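Local atomic coordinates of projannalysin (Methanocaldococcus jannaschii, PDB entry 4JIX), a protein that is a zinc metallopeptidase zymogen of the minigluzincin type, a soluble minimal scaffold resembling the catalytic domains of integral membrane metallopeptidases, and probably cleaves peptide bonds once activated. Residues Ile33-Gln38 and Leu52-Val57; Ala41-Lys46 and Ile74-Lys79. The protein carries 1 engineered substitution. All blocks are in the same frame, centred on the assembly; numbering follows the deposited sequence.

Contact 1: Ile33-Gln38 and Leu52-Val57. With SO4 (sulfate ion), chain F.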
loop_
_atom_site.group_PDB
_atom_site.type_symbol
_atom_site.label_atom_id
_atom_site.label_comp_id
_atom_site.label_asym_id
_atom_site.label_seq_id
_atom_site.Cartn_x
_atom_site.Cartn_y
_atom_site.Cartn_z
ATOM N N ILE A 33 -11.759 5.529 13.201
ATOM C CA ILE A 33 -11.839 5.481 11.745
ATOM C C ILE A 33 -11.971 6.935 11.298
ATOM O O ILE A 33 -13.015 7.559 11.494
ATOM C CB ILE A 33 -12.968 4.541 11.232
ATOM C CG1 ILE A 33 -12.726 3.092 11.712
ATOM C CG2 ILE A 33 -13.073 4.578 9.702
ATOM C CD1 ILE A 33 -13.841 2.518 12.404
ATOM N N LYS A 34 -10.880 7.491 10.768
ATOM C CA LYS A 34 -10.851 8.895 10.374
ATOM C C LYS A 34 -9.984 9.118 9.123
ATOM O O LYS A 34 -9.153 8.259 8.806
ATOM C CB LYS A 34 -10.340 9.764 11.552
ATOM C CG LYS A 34 -8.911 9.463 12.004
ATOM C CD LYS A 34 -8.398 10.491 13.012
ATOM C CE LYS A 34 -6.886 10.542 13.056
ATOM N NZ LYS A 34 -6.317 11.233 11.863
ATOM N N PRO A 35 -10.145 10.257 8.394
ATOM C CA PRO A 35 -9.244 10.510 7.264
ATOM C C PRO A 35 -7.828 10.663 7.813
ATOM O O PRO A 35 -7.634 11.300 8.845
ATOM C CB PRO A 35 -9.790 11.806 6.639
ATOM C CG PRO A 35 -11.144 12.022 7.258
ATOM C CD PRO A 35 -11.057 11.401 8.611
ATOM N N MET A 36 -6.884 9.945 7.230
ATOM C CA MET A 36 -5.477 9.965 7.633
ATOM C C MET A 36 -4.657 10.289 6.395
ATOM O O MET A 36 -4.852 9.661 5.355
ATOM C CB MET A 36 -5.044 8.619 8.248
ATOM C CG MET A 36 -5.740 8.246 9.556
ATOM S SD MET A 36 -5.457 6.493 9.982
ATOM C CE MET A 36 -3.773 6.567 10.590
ATOM N N LYS A 37 -3.771 11.278 6.496
ATOM C CA LYS A 37 -2.930 11.758 5.400
ATOM C C LYS A 37 -1.611 10.995 5.300
ATOM O O LYS A 37 -1.077 10.843 4.201
ATOM C CB LYS A 37 -2.645 13.263 5.631
ATOM C CG LYS A 37 -1.708 13.964 4.647
ATOM C CD LYS A 37 -1.366 15.370 5.140
ATOM C CE LYS A 37 -0.222 15.998 4.384
ATOM N NZ LYS A 37 0.127 17.338 4.929
ATOM N N GLN A 38 -1.067 10.565 6.441
ATOM C CA GLN A 38 0.269 9.979 6.532
ATOM C C GLN A 38 0.326 8.444 6.476
ATOM O O GLN A 38 1.397 7.904 6.206
ATOM C CB GLN A 38 0.939 10.433 7.847
ATOM C CG GLN A 38 0.969 11.949 8.073
ATOM C CD GLN A 38 1.772 12.287 9.303
ATOM O OE1 GLN A 38 3.002 12.431 9.256
ATOM N NE2 GLN A 38 1.096 12.398 10.438
ATOM N N LEU A 52 -7.580 3.724 11.829
ATOM C CA LEU A 52 -7.777 3.196 10.475
ATOM C C LEU A 52 -8.233 4.300 9.548
ATOM O O LEU A 52 -9.113 5.084 9.914
ATOM C CB LEU A 52 -8.799 2.037 10.468
ATOM C CG LEU A 52 -8.476 0.809 11.344
ATOM C CD1 LEU A 52 -9.685 -0.101 11.462
ATOM C CD2 LEU A 52 -7.281 0.020 10.802
ATOM N N ASN A 53 -7.629 4.371 8.356
ATOM C CA ASN A 53 -7.972 5.377 7.363
ATOM C C ASN A 53 -9.399 5.131 6.863
ATOM O O ASN A 53 -9.724 4.031 6.404
ATOM C CB ASN A 53 -6.960 5.359 6.228
ATOM C CG ASN A 53 -7.263 6.305 5.103
ATOM O OD1 ASN A 53 -8.239 6.145 4.359
ATOM N ND2 ASN A 53 -6.387 7.263 4.916
ATOM N N LYS A 54 -10.238 6.170 6.953
ATOM C CA LYS A 54 -11.658 6.146 6.590
ATOM C C LYS A 54 -11.924 5.653 5.153
ATOM O O LYS A 54 -12.790 4.798 4.979
ATOM C CB LYS A 54 -12.297 7.528 6.810
ATOM C CG LYS A 54 -13.825 7.506 6.730
ATOM C CD LYS A 54 -14.439 8.782 7.276
ATOM C CE LYS A 54 -15.946 8.768 7.198
ATOM N NZ LYS A 54 -16.431 9.054 5.824
ATOM N N TYR A 55 -11.212 6.176 4.144
ATOM C CA TYR A 55 -11.430 5.740 2.759
ATOM C C TYR A 55 -11.101 4.238 2.581
ATOM O O TYR A 55 -11.828 3.530 1.883
ATOM C CB TYR A 55 -10.626 6.592 1.758
ATOM C CG TYR A 55 -10.761 6.109 0.326
ATOM C CD1 TYR A 55 -9.817 5.253 -0.235
ATOM C CD2 TYR A 55 -11.853 6.477 -0.456
ATOM C CE1 TYR A 55 -9.957 4.774 -1.536
ATOM C CE2 TYR A 55 -12.001 6.003 -1.761
ATOM C CZ TYR A 55 -11.041 5.167 -2.302
ATOM O OH TYR A 55 -11.171 4.721 -3.597
ATOM N N VAL A 56 -10.007 3.770 3.208
ATOM C CA VAL A 56 -9.550 2.376 3.168
ATOM C C VAL A 56 -10.619 1.467 3.807
ATOM O O VAL A 56 -10.991 0.464 3.209
ATOM C CB VAL A 56 -8.163 2.260 3.870
ATOM C CG1 VAL A 56 -7.778 0.811 4.156
ATOM C CG2 VAL A 56 -7.082 2.946 3.039
ATOM N N VAL A 57 -11.141 1.840 4.991
ATOM C CA VAL A 57 -12.171 1.056 5.692
ATOM C C VAL A 57 -13.448 0.924 4.825
ATOM O O VAL A 57 -14.087 -0.132 4.821
ATOM C CB VAL A 57 -12.464 1.689 7.074
ATOM C CG1 VAL A 57 -13.773 1.171 7.694
ATOM C CG2 VAL A 57 -11.291 1.463 8.016
HETATM S S SO4 F . -2.838 12.005 9.797
HETATM O O1 SO4 F . -3.750 11.660 10.886
HETATM O O2 SO4 F . -2.355 10.779 9.158
HETATM O O3 SO4 F . -1.687 12.750 10.314
HETATM O O4 SO4 F . -3.556 12.837 8.833
#
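Ile33 and Lys34 lie against Leu52 and Asn53 as parallel neighbours in the small mixed sheet of this minigluzincin, just where strand 49-53 turns into helix 54-59. Lys34 ties the backbones twice: its N donates to Leu52 O at 3.1 Å, while its O receives Lys54 N from above the carbonyl plane. The tight part is apolar. CG2 of Ile33, set anti to its own backbone N (CG1 at chi1 -61°), reaches into the first helical turn and meets Val57 CB at 4.0 Å, the two branched side chains crossing at about a right angle; Ile12 of helix 12-22 covers both. Met36, with CG beside its backbone N and SD extended, lays SD 3.4 Å from Asn53 N; the bend at chi3 turns only CE. Asn53 suits the N-cap, since OD1 takes Val56 N in a nearly straight bond (164°).

The far end is polar and open to solvent. There Lys37 and Gln38 hold a sulfate ion, probably from the crystallisation liquor, with their backbone N atoms. Lys34 curls back to join them, its NZ 2.8 Å from sulfate O1, and Gln38 NE2 grips O3 at 2.8 Å.

Contact 2: Ala41-Lys46 and Ile74-Lys79; sequences ASFSFK and IHFKIK. With ZN (zinc ion), chain C; SO4 (sulfate ion), chain E.
Phe45 turns the edge of its ring to a helix backbone: CZ comes within 3.3 Å of His75 O, which lies in the ring plane, where the slightly positive rim hydrogens suit a carbonyl oxygen. The helix is 62-78, carrying the HExxH pattern of zinc metallopeptidases, whose histidines His71 and His75 bind zinc here, and the contact packs the end of edge strand 41-44 and the following turn against its last turns.

Phe43 and Phe76 form the apolar centre. Their planes are inclined at 36°, neither stacked nor edge-to-face, yet CZ of Phe43 stands over one face of Phe76, 3.5 Å from CG and toward the rim. In return Phe76 CB makes a CH-pi contact over the face of Phe43. With CG anti to its backbone N (chi1 -178°), Phe76 extends from the helix flank to Phe43, and Phe45 CE2 approaches the Phe76 edge, 4.0 Å from CD2. Aromatic rings suit this place, bridging strand and helix with broad surfaces. Replacing Phe76 by an alanine would keep CB over Phe43 but is likely to leave Phe43 CZ and Phe45 CE2 without the ring they pack on, opening a gap.

Lys79 leaves the helix with positive phi, and its side chain, bent at chi2 and chi4, returns NZ to Phe76 O (2.8 Å); NZ also pairs with Glu27. One residue before Phe76, His75 points its ring away from Phe43 and Phe45. Ser80 O receives its ND1, fixing the ring's rotation, and with His71 and His83 it completes the histidine ligands, NE2 lying 2.1 Å from the zinc ion.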
loop_
_atom_site.group_PDB
_atom_site.type_symbol
_atom_site.label_atom_id
_atom_site.label_comp_id
_atom_site.label_asym_id
_atom_site.label_seq_id
_atom_site.Cartn_x
_atom_site.Cartn_y
_atom_site.Cartn_z
ATOM N N ALA A 41 -3.031 2.885 8.435
ATOM C CA ALA A 41 -3.284 2.323 9.762
ATOM C C ALA A 41 -2.126 2.577 10.716
ATOM O O ALA A 41 -0.968 2.652 10.309
ATOM C CB ALA A 41 -3.565 0.828 9.677
ATOM N N SER A 42 -2.448 2.694 12.004
ATOM C CA SER A 42 -1.454 2.881 13.057
ATOM C C SER A 42 -2.021 2.368 14.377
ATOM O O SER A 42 -3.215 2.102 14.493
ATOM C CB SER A 42 -1.033 4.348 13.184
ATOM O OG SER A 42 -2.145 5.149 13.533
ATOM N N PHE A 43 -1.154 2.219 15.353
ATOM C CA PHE A 43 -1.541 1.787 16.682
ATOM C C PHE A 43 -0.751 2.594 17.674
ATOM O O PHE A 43 0.479 2.642 17.587
ATOM C CB PHE A 43 -1.323 0.278 16.893
ATOM C CG PHE A 43 -1.860 -0.167 18.228
ATOM C CD1 PHE A 43 -3.212 -0.450 18.393
ATOM C CD2 PHE A 43 -1.033 -0.215 19.350
ATOM C CE1 PHE A 43 -3.722 -0.801 19.645
ATOM C CE2 PHE A 43 -1.549 -0.556 20.603
ATOM C CZ PHE A 43 -2.888 -0.843 20.742
ATOM N N SER A 44 -1.448 3.203 18.639
ATOM C CA SER A 44 -0.779 3.965 19.669
ATOM C C SER A 44 -0.773 3.175 20.969
ATOM O O SER A 44 -1.838 2.889 21.495
ATOM C CB SER A 44 -1.451 5.326 19.858
ATOM O OG SER A 44 -1.054 5.909 21.092
ATOM N N PHE A 45 0.412 2.821 21.493
ATOM C CA PHE A 45 0.526 2.122 22.787
ATOM C C PHE A 45 0.133 3.042 23.945
ATOM O O PHE A 45 -0.355 2.561 24.966
ATOM C CB PHE A 45 1.960 1.613 23.022
ATOM C CG PHE A 45 2.278 0.327 22.303
ATOM C CD1 PHE A 45 2.781 0.342 21.005
ATOM C CD2 PHE A 45 2.070 -0.905 22.921
ATOM C CE1 PHE A 45 3.058 -0.857 20.330
ATOM C CE2 PHE A 45 2.365 -2.101 22.254
ATOM C CZ PHE A 45 2.869 -2.072 20.971
ATOM N N LYS A 46 0.346 4.355 23.779
ATOM C CA LYS A 46 0.051 5.372 24.797
ATOM C C LYS A 46 -1.465 5.420 25.093
ATOM O O LYS A 46 -1.852 5.386 26.265
ATOM C CB LYS A 46 0.574 6.746 24.330
ATOM C CG LYS A 46 0.432 7.870 25.360
ATOM C CD LYS A 46 0.902 9.191 24.774
ATOM C CE LYS A 46 0.724 10.328 25.750
ATOM N NZ LYS A 46 1.249 11.608 25.205
ATOM N N ILE A 74 -0.735 -7.480 16.161
ATOM C CA ILE A 74 0.404 -8.342 16.510
ATOM C C ILE A 74 1.395 -7.488 17.333
ATOM O O ILE A 74 1.819 -7.933 18.398
ATOM C CB ILE A 74 1.074 -9.029 15.282
ATOM C CG1 ILE A 74 0.146 -10.136 14.718
ATOM C CG2 ILE A 74 2.464 -9.631 15.663
ATOM C CD1 ILE A 74 0.558 -10.620 13.331
ATOM N N HIS A 75 1.675 -6.234 16.887
ATOM C CA HIS A 75 2.538 -5.301 17.623
ATOM C C HIS A 75 2.026 -5.134 19.062
ATOM O O HIS A 75 2.810 -5.194 20.004
ATOM C CB HIS A 75 2.581 -3.914 16.946
ATOM C CG HIS A 75 3.434 -3.836 15.725
ATOM N ND1 HIS A 75 4.791 -4.093 15.775
ATOM C CD2 HIS A 75 3.099 -3.489 14.463
ATOM C CE1 HIS A 75 5.240 -3.896 14.547
ATOM N NE2 HIS A 75 4.259 -3.534 13.724
ATOM N N PHE A 76 0.712 -4.920 19.217
ATOM C CA PHE A 76 0.110 -4.736 20.525
ATOM C C PHE A 76 0.275 -6.003 21.369
ATOM O O PHE A 76 0.650 -5.900 22.540
ATOM C CB PHE A 76 -1.374 -4.334 20.408
ATOM C CG PHE A 76 -2.066 -4.067 21.731
ATOM C CD1 PHE A 76 -3.357 -4.536 21.968
ATOM C CD2 PHE A 76 -1.445 -3.304 22.725
ATOM C CE1 PHE A 76 -4.008 -4.262 23.176
ATOM C CE2 PHE A 76 -2.100 -3.027 23.930
ATOM C CZ PHE A 76 -3.371 -3.519 24.152
ATOM N N LYS A 77 0.057 -7.192 20.762
ATOM C CA LYS A 77 0.188 -8.456 21.490
ATOM C C LYS A 77 1.622 -8.706 22.012
ATOM O O LYS A 77 1.783 -9.102 23.164
ATOM C CB LYS A 77 -0.253 -9.647 20.626
ATOM C CG LYS A 77 -0.527 -10.882 21.484
ATOM C CD LYS A 77 -0.370 -12.137 20.704
ATOM C CE LYS A 77 -0.509 -13.348 21.588
ATOM N NZ LYS A 77 -1.054 -14.493 20.815
ATOM N N ILE A 78 2.643 -8.492 21.169
ATOM C CA ILE A 78 4.037 -8.779 21.531
ATOM C C ILE A 78 4.709 -7.602 22.290
ATOM O O ILE A 78 5.852 -7.741 22.736
ATOM C CB ILE A 78 4.857 -9.199 20.276
ATOM C CG1 ILE A 78 5.024 -8.030 19.264
ATOM C CG2 ILE A 78 4.233 -10.456 19.631
ATOM C CD1 ILE A 78 6.034 -8.224 18.190
ATOM N N LYS A 79 4.004 -6.463 22.431
ATOM C CA LYS A 79 4.502 -5.254 23.097
ATOM C C LYS A 79 5.824 -4.790 22.443
ATOM O O LYS A 79 6.831 -4.559 23.122
ATOM C CB LYS A 79 4.660 -5.463 24.630
ATOM C CG LYS A 79 3.361 -5.915 25.353
ATOM C CD LYS A 79 2.257 -4.828 25.329
ATOM C CE LYS A 79 0.971 -5.218 26.037
ATOM N NZ LYS A 79 0.203 -6.241 25.294
HETATM ZN ZN ZN C . 4.625 -2.566 11.862
HETATM S S SO4 E . -2.106 9.286 20.602
HETATM O O1 SO4 E . -3.272 8.401 20.589
HETATM O O2 SO4 E . -1.011 8.653 21.335
HETATM O O3 SO4 E . -1.681 9.541 19.230
HETATM O O4 SO4 E . -2.458 10.556 21.237
HETATM O O HOH W 1 5.009 -1.509 9.992
#

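Both contacts use the same sheet, in which strand 49-53 of contact 1 is flanked by strand 30-34 on one side and strand 41-44 of contact 2 on the other. Their centres are about 17 Å apart, yet they touch where Leu52 CD2 meets Ala41 CB at 4.0 Å. Each is partly buried, with a sheltered apolar portion and a surface fringe that holds a sulfate. The chemistry differs with the elements joined: contact 1 pairs parallel strands through two backbone hydrogen bonds, with aliphatic packing on one face and, where the strand ends, the Asn53 cap of helix 54-59. Contact 2 sets a strand against a helix, relies on phenylalanine rings, and reaches the zinc site through His75.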